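Local coordinates for protein aerobactin synthase IucC (Klebsiella pneumoniae, PDB 6CN7) that probably catalyses the ATP-dependent attachment of a second N-acetyl-N-hydroxylysine to citryl-N-acetyl-N-hydroxylysine, the step that completes the siderophore aerobactin, at residues L67-A70 against D71-V74; A92-A95 against E96-D100; K152-L155 against E156-P160; L233-I236 against A237-A240; T484-V488 against T489-F493. The protein carries 5 engineered substitutions. All coordinates share one frame; numbering follows the deposited sequence.

Interaction 1: L67-A70 against D71-V74; sequences LRCA and DEPV
Glu72 N donates to Cys69 O across a reversal of the chain; at 3.0 Å the atoms are close, but the N-H...O angle of 130° makes the bond weak. The backbone torsions of the two central residues, Ala70 and Asp71, define the bend: Ala70 has a positive phi, as the first central residue of a type II' turn does. Beyond the bend, Val74 comes back beside Leu67. Its CG2 branch lies 3.8 Å from Leu67 O, while its CG1 faces Leu67 CB at 4.3 Å, an apolar contact. With CG1 anti to the backbone N (chi1 -180°), this torsion puts CG2 near Leu67 O and CG1 near Leu67 CB. Leu67 O accepts a hydrogen bond from Arg68 NH1 at 3.0 Å. The oxygen lies within 6° of the guanidinium plane, but the donor sits well above the carbonyl plane. Arg13 of helix 4-25 gives the same oxygen a further hydrogen bond. Leu67 packs on Val16, Ala17 and Leu20 of that helix, and Cys69 and Val74 both touch Trp48 of strand 46-54. The arrangement is a type II' beta turn from Cys69 to Glu72, set in the loop that joins the N-terminal antiparallel sheet to helix 76-87.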
loop_
_atom_site.group_PDB
_atom_site.type_symbol
_atom_site.label_atom_id
_atom_site.label_comp_id
_atom_site.label_asym_id
_atom_site.label_seq_id
_atom_site.Cartn_x
_atom_site.Cartn_y
_atom_site.Cartn_z
ATOM N N LEU A 67 -9.291 -1.970 37.675
ATOM C CA LEU A 67 -9.410 -3.195 36.894
ATOM C C LEU A 67 -8.418 -4.250 37.369
ATOM O O LEU A 67 -7.228 -3.971 37.544
ATOM C CB LEU A 67 -9.191 -2.896 35.409
ATOM C CG LEU A 67 -10.377 -2.270 34.672
ATOM C CD1 LEU A 67 -9.946 -1.786 33.300
ATOM C CD2 LEU A 67 -11.527 -3.262 34.544
ATOM N N ARG A 68 -8.920 -5.468 37.567
ATOM C CA ARG A 68 -8.107 -6.613 37.950
ATOM C C ARG A 68 -8.546 -7.832 37.154
ATOM O O ARG A 68 -9.745 -8.088 37.013
ATOM C CB ARG A 68 -8.234 -6.929 39.444
ATOM C CG ARG A 68 -7.729 -5.850 40.369
ATOM C CD ARG A 68 -6.215 -5.769 40.352
ATOM N NE ARG A 68 -5.725 -4.829 41.356
ATOM C CZ ARG A 68 -5.589 -3.522 41.160
ATOM N NH1 ARG A 68 -5.903 -2.980 39.990
ATOM N NH2 ARG A 68 -5.138 -2.752 42.139
ATOM N N CYS A 69 -7.570 -8.578 36.634
ATOM C CA CYS A 69 -7.804 -9.899 36.047
ATOM C C CYS A 69 -6.847 -10.859 36.749
ATOM O O CYS A 69 -5.814 -11.240 36.195
ATOM C CB CYS A 69 -7.594 -9.897 34.538
ATOM S SG CYS A 69 -8.164 -11.409 33.722
ATOM N N ALA A 70 -7.198 -11.243 37.975
ATOM C CA ALA A 70 -6.334 -12.083 38.794
ATOM C C ALA A 70 -5.018 -11.343 39.018
ATOM O O ALA A 70 -4.994 -10.331 39.730
ATOM C CB ALA A 70 -6.129 -13.449 38.129
ATOM N N ASP A 71 -3.930 -11.829 38.417
ATOM C CA ASP A 71 -2.660 -11.120 38.395
ATOM C C ASP A 71 -2.126 -10.923 36.982
ATOM O O ASP A 71 -1.027 -10.379 36.825
ATOM C CB ASP A 71 -1.615 -11.868 39.244
ATOM C CG ASP A 71 -1.765 -11.584 40.733
ATOM O OD1 ASP A 71 -2.319 -10.517 41.068
ATOM O OD2 ASP A 71 -1.334 -12.411 41.566
ATOM N N GLU A 72 -2.861 -11.344 35.954
ATOM C CA GLU A 72 -2.463 -11.028 34.594
ATOM C C GLU A 72 -2.337 -9.513 34.434
ATOM O O GLU A 72 -3.111 -8.760 35.038
ATOM C CB GLU A 72 -3.483 -11.572 33.589
ATOM C CG GLU A 72 -3.572 -13.084 33.542
ATOM C CD GLU A 72 -3.903 -13.592 32.154
ATOM O OE1 GLU A 72 -5.046 -14.057 31.950
ATOM O OE2 GLU A 72 -3.018 -13.507 31.274
ATOM N N PRO A 73 -1.382 -9.028 33.641
ATOM C CA PRO A 73 -1.346 -7.591 33.352
ATOM C C PRO A 73 -2.560 -7.184 32.532
ATOM O O PRO A 73 -2.989 -7.898 31.623
ATOM C CB PRO A 73 -0.040 -7.409 32.572
ATOM C CG PRO A 73 0.243 -8.745 31.987
ATOM C CD PRO A 73 -0.298 -9.754 32.957
ATOM N N VAL A 74 -3.118 -6.025 32.870
ATOM C CA VAL A 74 -4.348 -5.545 32.249
ATOM C C VAL A 74 -4.005 -5.038 30.852
ATOM O O VAL A 74 -3.431 -3.959 30.694
ATOM C CB VAL A 74 -5.011 -4.455 33.097
ATOM C CG1 VAL A 74 -6.297 -3.966 32.442
ATOM C CG2 VAL A 74 -5.292 -4.983 34.496
#

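Interaction 2: A92-A95 against E96-D100; sequences ATVA and EHMQD
Glu96 N to Ala92 O (3.0 Å) and Met98 N to Val94 O (2.8 Å) are the shorter of four successive i to i+4 bonds that mark this as regular alpha helix, near the start of helix 91-114. His97 N to Thr93 O and Gln99 N to Ala95 O continue the pattern at 3.2 and 3.3 Å. All four N-H...O angles lie between 150° and 166°. The carboxylate of Glu96 reaches out to a salt bridge from OE1 to Arg148, while Thr93 OG1 is hydrogen-bonded back to Ser90 OG.

Packing follows the same spacing. Thr93 and His97 run side by side in the same direction, the CG2 methyl of Thr93 meeting ring atom CE1 of His97 at 3.8 Å. The carbonyl oxygen Thr93 O lies over one face of the imidazole, 3.2 Å above its plane and displaced toward the rim. One residue on, Val94 and Met98 are a second pair lying side by side, and both reach Met81 of helix 76-87. Gln99 packs on Leu233 of the second subunit, so this part of the helix borders the dimer interface. In Met98, a bend at chi2 (-65°) folds the chain back along the helix and brings its terminal methyl CE to 4.1 Å from Val94 CG1.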
loop_
_atom_site.group_PDB
_atom_site.type_symbol
_atom_site.label_atom_id
_atom_site.label_comp_id
_atom_site.label_asym_id
_atom_site.label_seq_id
_atom_site.Cartn_x
_atom_site.Cartn_y
_atom_site.Cartn_z
ATOM N N ALA A 92 -8.577 -15.683 11.841
ATOM C CA ALA A 92 -8.382 -14.518 10.986
ATOM C C ALA A 92 -9.165 -13.318 11.500
ATOM O O ALA A 92 -8.668 -12.186 11.467
ATOM C CB ALA A 92 -8.786 -14.853 9.551
ATOM N N THR A 93 -10.393 -13.540 11.978
ATOM C CA THR A 93 -11.179 -12.444 12.533
ATOM C C THR A 93 -10.490 -11.821 13.741
ATOM O O THR A 93 -10.627 -10.617 13.981
ATOM C CB THR A 93 -12.576 -12.939 12.915
ATOM O OG1 THR A 93 -13.227 -13.477 11.756
ATOM C CG2 THR A 93 -13.424 -11.805 13.482
ATOM N N VAL A 94 -9.745 -12.619 14.509
ATOM C CA VAL A 94 -9.012 -12.080 15.648
ATOM C C VAL A 94 -7.828 -11.248 15.173
ATOM O O VAL A 94 -7.560 -10.167 15.707
ATOM C CB VAL A 94 -8.569 -13.222 16.580
ATOM C CG1 VAL A 94 -7.693 -12.692 17.710
ATOM C CG2 VAL A 94 -9.782 -13.937 17.148
ATOM N N ALA A 95 -7.097 -11.738 14.168
ATOM C CA ALA A 95 -5.955 -10.988 13.657
ATOM C C ALA A 95 -6.395 -9.650 13.078
ATOM O O ALA A 95 -5.679 -8.650 13.195
ATOM C CB ALA A 95 -5.213 -11.812 12.605
ATOM N N GLU A 96 -7.573 -9.613 12.452
ATOM C CA GLU A 96 -8.114 -8.347 11.965
ATOM C C GLU A 96 -8.354 -7.381 13.116
ATOM O O GLU A 96 -7.999 -6.199 13.037
ATOM C CB GLU A 96 -9.411 -8.593 11.194
ATOM C CG GLU A 96 -9.229 -9.322 9.875
ATOM C CD GLU A 96 -10.542 -9.548 9.152
ATOM O OE1 GLU A 96 -11.583 -9.057 9.640
ATOM O OE2 GLU A 96 -10.534 -10.218 8.098
ATOM N N HIS A 97 -8.967 -7.866 14.198
ATOM C CA HIS A 97 -9.277 -6.999 15.328
ATOM C C HIS A 97 -8.025 -6.628 16.109
ATOM O O HIS A 97 -7.991 -5.573 16.753
ATOM C CB HIS A 97 -10.297 -7.677 16.240
ATOM C CG HIS A 97 -11.674 -7.743 15.654
ATOM N ND1 HIS A 97 -12.577 -8.732 15.979
ATOM C CD2 HIS A 97 -12.302 -6.939 14.765
ATOM C CE1 HIS A 97 -13.701 -8.535 15.314
ATOM N NE2 HIS A 97 -13.561 -7.454 14.569
ATOM N N MET A 98 -6.994 -7.472 16.069
ATOM C CA MET A 98 -5.716 -7.107 16.671
ATOM C C MET A 98 -5.159 -5.847 16.027
ATOM O O MET A 98 -4.763 -4.902 16.719
ATOM C CB MET A 98 -4.722 -8.259 16.530
ATOM C CG MET A 98 -4.947 -9.389 17.501
ATOM S SD MET A 98 -4.691 -8.900 19.214
ATOM C CE MET A 98 -5.198 -10.422 20.012
ATOM N N GLN A 99 -5.114 -5.819 14.694
ATOM C CA GLN A 99 -4.614 -4.639 13.999
ATOM C C GLN A 99 -5.474 -3.422 14.306
ATOM O O GLN A 99 -4.949 -2.336 14.580
ATOM C CB GLN A 99 -4.554 -4.909 12.496
ATOM C CG GLN A 99 -3.463 -5.893 12.108
ATOM C CD GLN A 99 -3.455 -6.212 10.627
ATOM O OE1 GLN A 99 -4.418 -5.930 9.912
ATOM N NE2 GLN A 99 -2.361 -6.800 10.156
ATOM N N ASP A 100 -6.800 -3.582 14.273
ATOM C CA ASP A 100 -7.679 -2.497 14.695
ATOM C C ASP A 100 -7.433 -2.134 16.153
ATOM O O ASP A 100 -7.468 -0.955 16.523
ATOM C CB ASP A 100 -9.142 -2.885 14.486
ATOM C CG ASP A 100 -9.496 -3.067 13.023
ATOM O OD1 ASP A 100 -8.782 -2.513 12.161
ATOM O OD2 ASP A 100 -10.493 -3.763 12.735
#

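Interaction 3: K152-L155 against E156-P160; sequences KEAL and ERYAP
Lys152 lays its aliphatic chain against the carboxylate of Glu156 and closes the contact with its ammonium group, an i to i+4 salt bridge along the short helix 152-158. Its chain is extended as far as CE and then turns at chi4 (-71°), which brings NZ to 2.8 Å from Glu156 OE2 on the syn side, 30° out of the carboxylate plane. Glu153 and Arg157 form a second salt bridge one residue later, OE2 to NH2 at 2.6 Å. Their carboxylate and guanidinium planes stand 61° apart, and Glu153 OE2 approaches over one face of the guanidinium instead of lying level with its N-H groups. The other oxygen, OE1, is hydrogen-bonded to Trp227 NE1 of the second subunit, so Glu153 ties its helix to the dimer partner as well as to Arg157.

Backbone bonds run beneath the pairs, and the last is Ala159 N to Leu155 O at 2.9 Å; Ala159 itself has already left helical torsions. Tyr158 meets Phe166 and His223 edge-to-face. Beside that buried ring, Ala154 CB approaches Tyr158 CD2 at 4.5 Å, and Arg157 CB sits over the centre of one ring face, 3.7 Å above its plane.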
loop_
_atom_site.group_PDB
_atom_site.type_symbol
_atom_site.label_atom_id
_atom_site.label_comp_id
_atom_site.label_asym_id
_atom_site.label_seq_id
_atom_site.Cartn_x
_atom_site.Cartn_y
_atom_site.Cartn_z
ATOM N N LYS A 152 1.021 1.790 10.547
ATOM C CA LYS A 152 1.458 2.948 11.323
ATOM C C LYS A 152 1.750 4.148 10.431
ATOM O O LYS A 152 1.505 5.293 10.831
ATOM C CB LYS A 152 2.693 2.586 12.147
ATOM C CG LYS A 152 3.156 3.674 13.108
ATOM C CD LYS A 152 4.177 3.136 14.107
ATOM C CE LYS A 152 4.704 4.231 15.022
ATOM N NZ LYS A 152 5.599 5.180 14.305
ATOM N N GLU A 153 2.264 3.913 9.222
ATOM C CA GLU A 153 2.598 5.016 8.324
ATOM C C GLU A 153 1.342 5.743 7.856
ATOM O O GLU A 153 1.262 6.976 7.920
ATOM C CB GLU A 153 3.388 4.486 7.126
ATOM C CG GLU A 153 3.943 5.563 6.200
ATOM C CD GLU A 153 5.195 6.219 6.751
ATOM O OE1 GLU A 153 5.553 5.940 7.915
ATOM O OE2 GLU A 153 5.826 7.009 6.015
ATOM N N ALA A 154 0.351 4.992 7.374
ATOM C CA ALA A 154 -0.862 5.606 6.847
ATOM C C ALA A 154 -1.670 6.272 7.953
ATOM O O ALA A 154 -2.256 7.341 7.742
ATOM C CB ALA A 154 -1.702 4.556 6.124
ATOM N N LEU A 155 -1.718 5.654 9.135
ATOM C CA LEU A 155 -2.401 6.270 10.268
ATOM C C LEU A 155 -1.804 7.634 10.589
ATOM O O LEU A 155 -2.529 8.626 10.738
ATOM C CB LEU A 155 -2.322 5.351 11.487
ATOM C CG LEU A 155 -3.076 4.020 11.384
ATOM C CD1 LEU A 155 -2.654 3.060 12.491
ATOM C CD2 LEU A 155 -4.577 4.253 11.433
ATOM N N GLU A 156 -0.476 7.706 10.697
ATOM C CA GLU A 156 0.163 8.953 11.101
ATOM C C GLU A 156 0.047 10.026 10.026
ATOM O O GLU A 156 -0.058 11.215 10.351
ATOM C CB GLU A 156 1.627 8.697 11.455
ATOM C CG GLU A 156 1.780 7.886 12.734
ATOM C CD GLU A 156 3.227 7.628 13.117
ATOM O OE1 GLU A 156 4.132 8.094 12.392
ATOM O OE2 GLU A 156 3.454 6.959 14.150
ATOM N N ARG A 157 0.042 9.636 8.752
ATOM C CA ARG A 157 -0.007 10.626 7.679
ATOM C C ARG A 157 -1.405 11.181 7.445
ATOM O O ARG A 157 -1.541 12.357 7.094
ATOM C CB ARG A 157 0.521 10.021 6.378
ATOM C CG ARG A 157 2.027 9.936 6.317
ATOM C CD ARG A 157 2.514 9.409 4.982
ATOM N NE ARG A 157 3.972 9.328 4.948
ATOM C CZ ARG A 157 4.675 8.777 3.966
ATOM N NH1 ARG A 157 4.061 8.244 2.916
ATOM N NH2 ARG A 157 5.999 8.757 4.035
ATOM N N TYR A 158 -2.448 10.370 7.628
ATOM C CA TYR A 158 -3.779 10.726 7.150
ATOM C C TYR A 158 -4.878 10.659 8.202
ATOM O O TYR A 158 -5.977 11.156 7.936
ATOM C CB TYR A 158 -4.168 9.821 5.973
ATOM C CG TYR A 158 -3.123 9.799 4.882
ATOM C CD1 TYR A 158 -2.668 10.979 4.308
ATOM C CD2 TYR A 158 -2.570 8.602 4.444
ATOM C CE1 TYR A 158 -1.705 10.970 3.318
ATOM C CE2 TYR A 158 -1.606 8.580 3.451
ATOM C CZ TYR A 158 -1.177 9.767 2.893
ATOM O OH TYR A 158 -0.217 9.755 1.907
ATOM N N ALA A 159 -4.627 10.071 9.388
ATOM C CA ALA A 159 -5.711 9.981 10.356
ATOM C C ALA A 159 -5.781 11.247 11.207
ATOM O O ALA A 159 -4.758 11.888 11.462
ATOM C CB ALA A 159 -5.523 8.767 11.261
ATOM N N PRO A 160 -6.978 11.620 11.670
ATOM C CA PRO A 160 -7.120 12.921 12.342
ATOM C C PRO A 160 -6.416 13.010 13.683
ATOM O O PRO A 160 -5.952 14.100 14.045
ATOM C CB PRO A 160 -8.641 13.073 12.493
ATOM C CG PRO A 160 -9.175 11.688 12.445
ATOM C CD PRO A 160 -8.272 10.937 11.512
#

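Interaction 4: L233-I236 against A237-A240; sequences LDFI and ADLA
Phe235 and Asp238 have matching first torsions (chi1 -57° and -70°), each with CG anti to its own carbonyl carbon, and this sends ring and carboxylate out side by side in the same direction. Their planes are only 16° apart. Asp238 OD2 lies at the ring's edge, near its plane, 3.7 Å from Phe235 CD1, where the polarity of the aromatic C-H would probably favour a carboxylate oxygen. The same OD2 is hydrogen-bonded to Tyr345 OH, and the Tyr345 ring also meets that of Phe235.

The backbone beneath is a junction between two helices. Phe235 is the first residue to leave helical torsions after helix 224-234, and it also occupies the N-cap position of helix 236-241. The first i to i+4 bond of the new helix runs from Leu239 N to Phe235 O, at 3.1 Å. Ala240 N to Ile236 O follows at 2.9 Å. Leu239 folds over the first of these bonds, with its CG 3.4 Å from Phe235 O. Beside them, the Ile236 side chain has CG1 anti to the backbone N, and its CG2 branch takes the place between that N and the carbonyl carbon.

Met244 of strand 244-250 packs on Phe235, Asp238 and Leu239. Ile236 and Ala240 both touch Leu106 of the second subunit, and Ala237 touches Tyr102 of that chain.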
loop_
_atom_site.group_PDB
_atom_site.type_symbol
_atom_site.label_atom_id
_atom_site.label_comp_id
_atom_site.label_asym_id
_atom_site.label_seq_id
_atom_site.Cartn_x
_atom_site.Cartn_y
_atom_site.Cartn_z
ATOM N N LEU A 233 -2.900 1.271 -8.870
ATOM C CA LEU A 233 -2.842 -0.158 -9.148
ATOM C C LEU A 233 -4.104 -0.676 -9.824
ATOM O O LEU A 233 -4.027 -1.286 -10.895
ATOM C CB LEU A 233 -2.600 -0.922 -7.836
ATOM C CG LEU A 233 -2.565 -2.450 -7.910
ATOM C CD1 LEU A 233 -1.441 -2.921 -8.817
ATOM C CD2 LEU A 233 -2.418 -3.041 -6.514
ATOM N N ASP A 234 -5.273 -0.435 -9.226
ATOM C CA ASP A 234 -6.511 -0.994 -9.758
ATOM C C ASP A 234 -6.846 -0.439 -11.138
ATOM O O ASP A 234 -7.463 -1.141 -11.949
ATOM C CB ASP A 234 -7.661 -0.726 -8.787
ATOM C CG ASP A 234 -7.455 -1.393 -7.440
ATOM O OD1 ASP A 234 -6.480 -2.160 -7.297
ATOM O OD2 ASP A 234 -8.263 -1.149 -6.519
ATOM N N PHE A 235 -6.460 0.803 -11.429
ATOM C CA PHE A 235 -6.729 1.423 -12.721
ATOM C C PHE A 235 -5.449 1.625 -13.526
ATOM O O PHE A 235 -5.356 2.546 -14.342
ATOM C CB PHE A 235 -7.462 2.748 -12.527
ATOM C CG PHE A 235 -8.749 2.615 -11.764
ATOM C CD1 PHE A 235 -9.905 2.197 -12.396
ATOM C CD2 PHE A 235 -8.800 2.902 -10.415
ATOM C CE1 PHE A 235 -11.086 2.070 -11.694
ATOM C CE2 PHE A 235 -9.981 2.778 -9.708
ATOM C CZ PHE A 235 -11.125 2.361 -10.350
ATOM N N ILE A 236 -4.455 0.761 -13.308
ATOM C CA ILE A 236 -3.193 0.871 -14.033
ATOM C C ILE A 236 -3.415 0.704 -15.530
ATOM O O ILE A 236 -2.700 1.306 -16.341
ATOM C CB ILE A 236 -2.181 -0.159 -13.490
ATOM C CG1 ILE A 236 -0.796 0.088 -14.091
ATOM C CG2 ILE A 236 -2.652 -1.585 -13.779
ATOM C CD1 ILE A 236 0.311 -0.700 -13.419
ATOM N N ALA A 237 -4.397 -0.109 -15.926
ATOM C CA ALA A 237 -4.689 -0.273 -17.348
ATOM C C ALA A 237 -5.134 1.047 -17.963
ATOM O O ALA A 237 -4.669 1.434 -19.042
ATOM C CB ALA A 237 -5.758 -1.346 -17.545
ATOM N N ASP A 238 -6.039 1.756 -17.286
ATOM C CA ASP A 238 -6.484 3.054 -17.779
ATOM C C ASP A 238 -5.335 4.051 -17.851
ATOM O O ASP A 238 -5.301 4.894 -18.756
ATOM C CB ASP A 238 -7.605 3.593 -16.888
ATOM C CG ASP A 238 -8.894 2.813 -17.040
ATOM O OD1 ASP A 238 -9.157 2.300 -18.149
ATOM O OD2 ASP A 238 -9.648 2.713 -16.050
ATOM N N LEU A 239 -4.385 3.971 -16.916
ATOM C CA LEU A 239 -3.263 4.905 -16.919
ATOM C C LEU A 239 -2.300 4.616 -18.064
ATOM O O LEU A 239 -1.756 5.544 -18.673
ATOM C CB LEU A 239 -2.532 4.846 -15.579
ATOM C CG LEU A 239 -3.335 5.328 -14.372
ATOM C CD1 LEU A 239 -2.637 4.932 -13.085
ATOM C CD2 LEU A 239 -3.536 6.834 -14.437
ATOM N N ALA A 240 -2.069 3.337 -18.366
ATOM C CA ALA A 240 -1.171 2.981 -19.461
ATOM C C ALA A 240 -1.824 3.210 -20.820
ATOM O O ALA A 240 -1.143 3.587 -21.781
ATOM C CB ALA A 240 -0.731 1.523 -19.321
#

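Interaction 5: T484-V488 against T489-F493; sequences TGHFV and TVLRF
His486 and Val490 meet at an angle: Val490 CB lies over one face of the imidazole, with CG2 at 4.1 Å from ND1, the nitrogen that is hydrogen-bonded to Ala423 O. The Leu491 side chain crosses that of His486, its CD1 methyl 3.4 Å from NE2. The other methyl, CD2, goes to Phe487 CD1 at 3.7 Å, in a pair whose side chains run alongside each other. Leu491 thus divides its two branches between two aromatic rings. Val488 and Arg492 also cross. The arginine chain bends at chi3 (65°), and this turn brings NE to 2.8 Å from Val488 O. NE lies in the carbonyl plane of Val488, while the oxygen is 22° out of the guanidinium plane. Phe493 CZ sits over a face of that guanidinium.

The backbone is widened here. Leu491 N bonds to His486 O at 3.1 Å and Arg492 N to Phe487 O at 2.9 Å, both i to i+5, the signature of a pi-type widening in an alpha helix. Val488 O is met instead by the arginine side chain, and the hydroxyl of Thr489 donates to Thr484 O at a very short 2.5 Å, so its length is doubtful.

From helix 475-499, Arg492 reaches Glu22 of helix 4-25 in a salt bridge and makes a cation-pi contact with Trp59. Leu491 packs on Phe508, Tyr509 and Leu512 of helix 505-521, while His486 touches Val406 and Val407 of helix 395-417.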
loop_
_atom_site.group_PDB
_atom_site.type_symbol
_atom_site.label_atom_id
_atom_site.label_comp_id
_atom_site.label_asym_id
_atom_site.label_seq_id
_atom_site.Cartn_x
_atom_site.Cartn_y
_atom_site.Cartn_z
ATOM N N THR A 484 -31.695 5.865 19.713
ATOM C CA THR A 484 -30.412 5.173 19.696
ATOM C C THR A 484 -29.316 6.069 19.130
ATOM O O THR A 484 -28.188 6.078 19.636
ATOM C CB THR A 484 -30.525 3.884 18.881
ATOM O OG1 THR A 484 -31.602 3.085 19.387
ATOM C CG2 THR A 484 -29.234 3.084 18.954
ATOM N N GLY A 485 -29.635 6.840 18.088
ATOM C CA GLY A 485 -28.605 7.590 17.390
ATOM C C GLY A 485 -28.083 8.778 18.177
ATOM O O GLY A 485 -26.879 9.049 18.176
ATOM N N HIS A 486 -28.972 9.510 18.846
ATOM C CA HIS A 486 -28.572 10.695 19.597
ATOM C C HIS A 486 -28.598 10.484 21.103
ATOM O O HIS A 486 -27.629 10.823 21.788
ATOM C CB HIS A 486 -29.463 11.893 19.233
ATOM C CG HIS A 486 -28.969 13.192 19.791
ATOM N ND1 HIS A 486 -27.829 13.813 19.328
ATOM C CD2 HIS A 486 -29.445 13.972 20.790
ATOM C CE1 HIS A 486 -27.632 14.930 20.008
ATOM N NE2 HIS A 486 -28.596 15.048 20.902
ATOM N N PHE A 487 -29.682 9.934 21.652
ATOM C CA PHE A 487 -29.766 9.798 23.103
ATOM C C PHE A 487 -28.807 8.726 23.609
ATOM O O PHE A 487 -28.010 8.972 24.521
ATOM C CB PHE A 487 -31.202 9.479 23.529
ATOM C CG PHE A 487 -32.202 10.554 23.189
ATOM C CD1 PHE A 487 -31.800 11.782 22.685
ATOM C CD2 PHE A 487 -33.555 10.331 23.386
ATOM C CE1 PHE A 487 -32.729 12.760 22.381
ATOM C CE2 PHE A 487 -34.486 11.306 23.085
ATOM C CZ PHE A 487 -34.073 12.520 22.582
ATOM N N VAL A 488 -28.863 7.529 23.023
ATOM C CA VAL A 488 -28.049 6.425 23.521
ATOM C C VAL A 488 -26.589 6.585 23.118
ATOM O O VAL A 488 -25.692 6.143 23.845
ATOM C CB VAL A 488 -28.612 5.082 23.023
ATOM C CG1 VAL A 488 -27.746 3.919 23.502
ATOM C CG2 VAL A 488 -30.044 4.896 23.494
ATOM N N THR A 489 -26.319 7.202 21.970
ATOM C CA THR A 489 -24.965 7.271 21.440
ATOM C C THR A 489 -24.277 8.603 21.717
ATOM O O THR A 489 -23.079 8.726 21.444
ATOM C CB THR A 489 -24.984 6.998 19.926
ATOM O OG1 THR A 489 -25.706 5.787 19.668
ATOM C CG2 THR A 489 -23.569 6.845 19.369
ATOM N N VAL A 490 -24.986 9.590 22.265
ATOM C CA VAL A 490 -24.372 10.874 22.589
ATOM C C VAL A 490 -24.677 11.257 24.033
ATOM O O VAL A 490 -23.767 11.363 24.864
ATOM C CB VAL A 490 -24.838 11.983 21.624
ATOM C CG1 VAL A 490 -24.161 13.306 21.960
ATOM C CG2 VAL A 490 -24.554 11.584 20.185
ATOM N N LEU A 491 -25.958 11.479 24.340
ATOM C CA LEU A 491 -26.332 11.939 25.674
ATOM C C LEU A 491 -25.912 10.950 26.752
ATOM O O LEU A 491 -25.575 11.361 27.869
ATOM C CB LEU A 491 -27.837 12.186 25.736
ATOM C CG LEU A 491 -28.302 13.578 25.300
ATOM C CD1 LEU A 491 -27.683 13.995 23.972
ATOM C CD2 LEU A 491 -29.817 13.608 25.209
ATOM N N ARG A 492 -25.927 9.650 26.446
ATOM C CA ARG A 492 -25.475 8.657 27.415
ATOM C C ARG A 492 -24.072 8.969 27.918
ATOM O O ARG A 492 -23.751 8.684 29.079
ATOM C CB ARG A 492 -25.513 7.260 26.788
ATOM C CG ARG A 492 -24.858 6.167 27.630
ATOM C CD ARG A 492 -25.336 4.773 27.225
ATOM N NE ARG A 492 -24.937 4.395 25.865
ATOM C CZ ARG A 492 -23.904 3.613 25.562
ATOM N NH1 ARG A 492 -23.134 3.104 26.515
ATOM N NH2 ARG A 492 -23.637 3.329 24.294
ATOM N N PHE A 493 -23.232 9.559 27.070
ATOM C CA PHE A 493 -21.851 9.858 27.424
ATOM C C PHE A 493 -21.652 11.272 27.956
ATOM O O PHE A 493 -20.550 11.590 28.412
ATOM C CB PHE A 493 -20.949 9.644 26.207
ATOM C CG PHE A 493 -20.952 8.234 25.698
ATOM C CD1 PHE A 493 -20.163 7.267 26.299
ATOM C CD2 PHE A 493 -21.745 7.871 24.624
ATOM C CE1 PHE A 493 -20.162 5.966 25.837
ATOM C CE2 PHE A 493 -21.750 6.568 24.157
ATOM C CZ PHE A 493 -20.958 5.616 24.764
#

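In the fold
All five contacts are local and follow one another along the chain without nesting or crossing. Interaction 1 closes a tight turn between the N-terminal sheet and helix 76-87; interaction 2 lies on the next long helix, with centres 22 Å apart. Interaction 3 spans the short helix 152-158, its nearest atoms about 6 Å from those of interaction 2, and interaction 4 joins two consecutive helices. Interactions 2, 3 and 4 all touch the second subunit, with Gln99 and Leu233 of different subunits meeting directly. Interaction 5 lies across the chain's centre from interactions 3 and 4, yet helix 4-25 packs against both it and interaction 1.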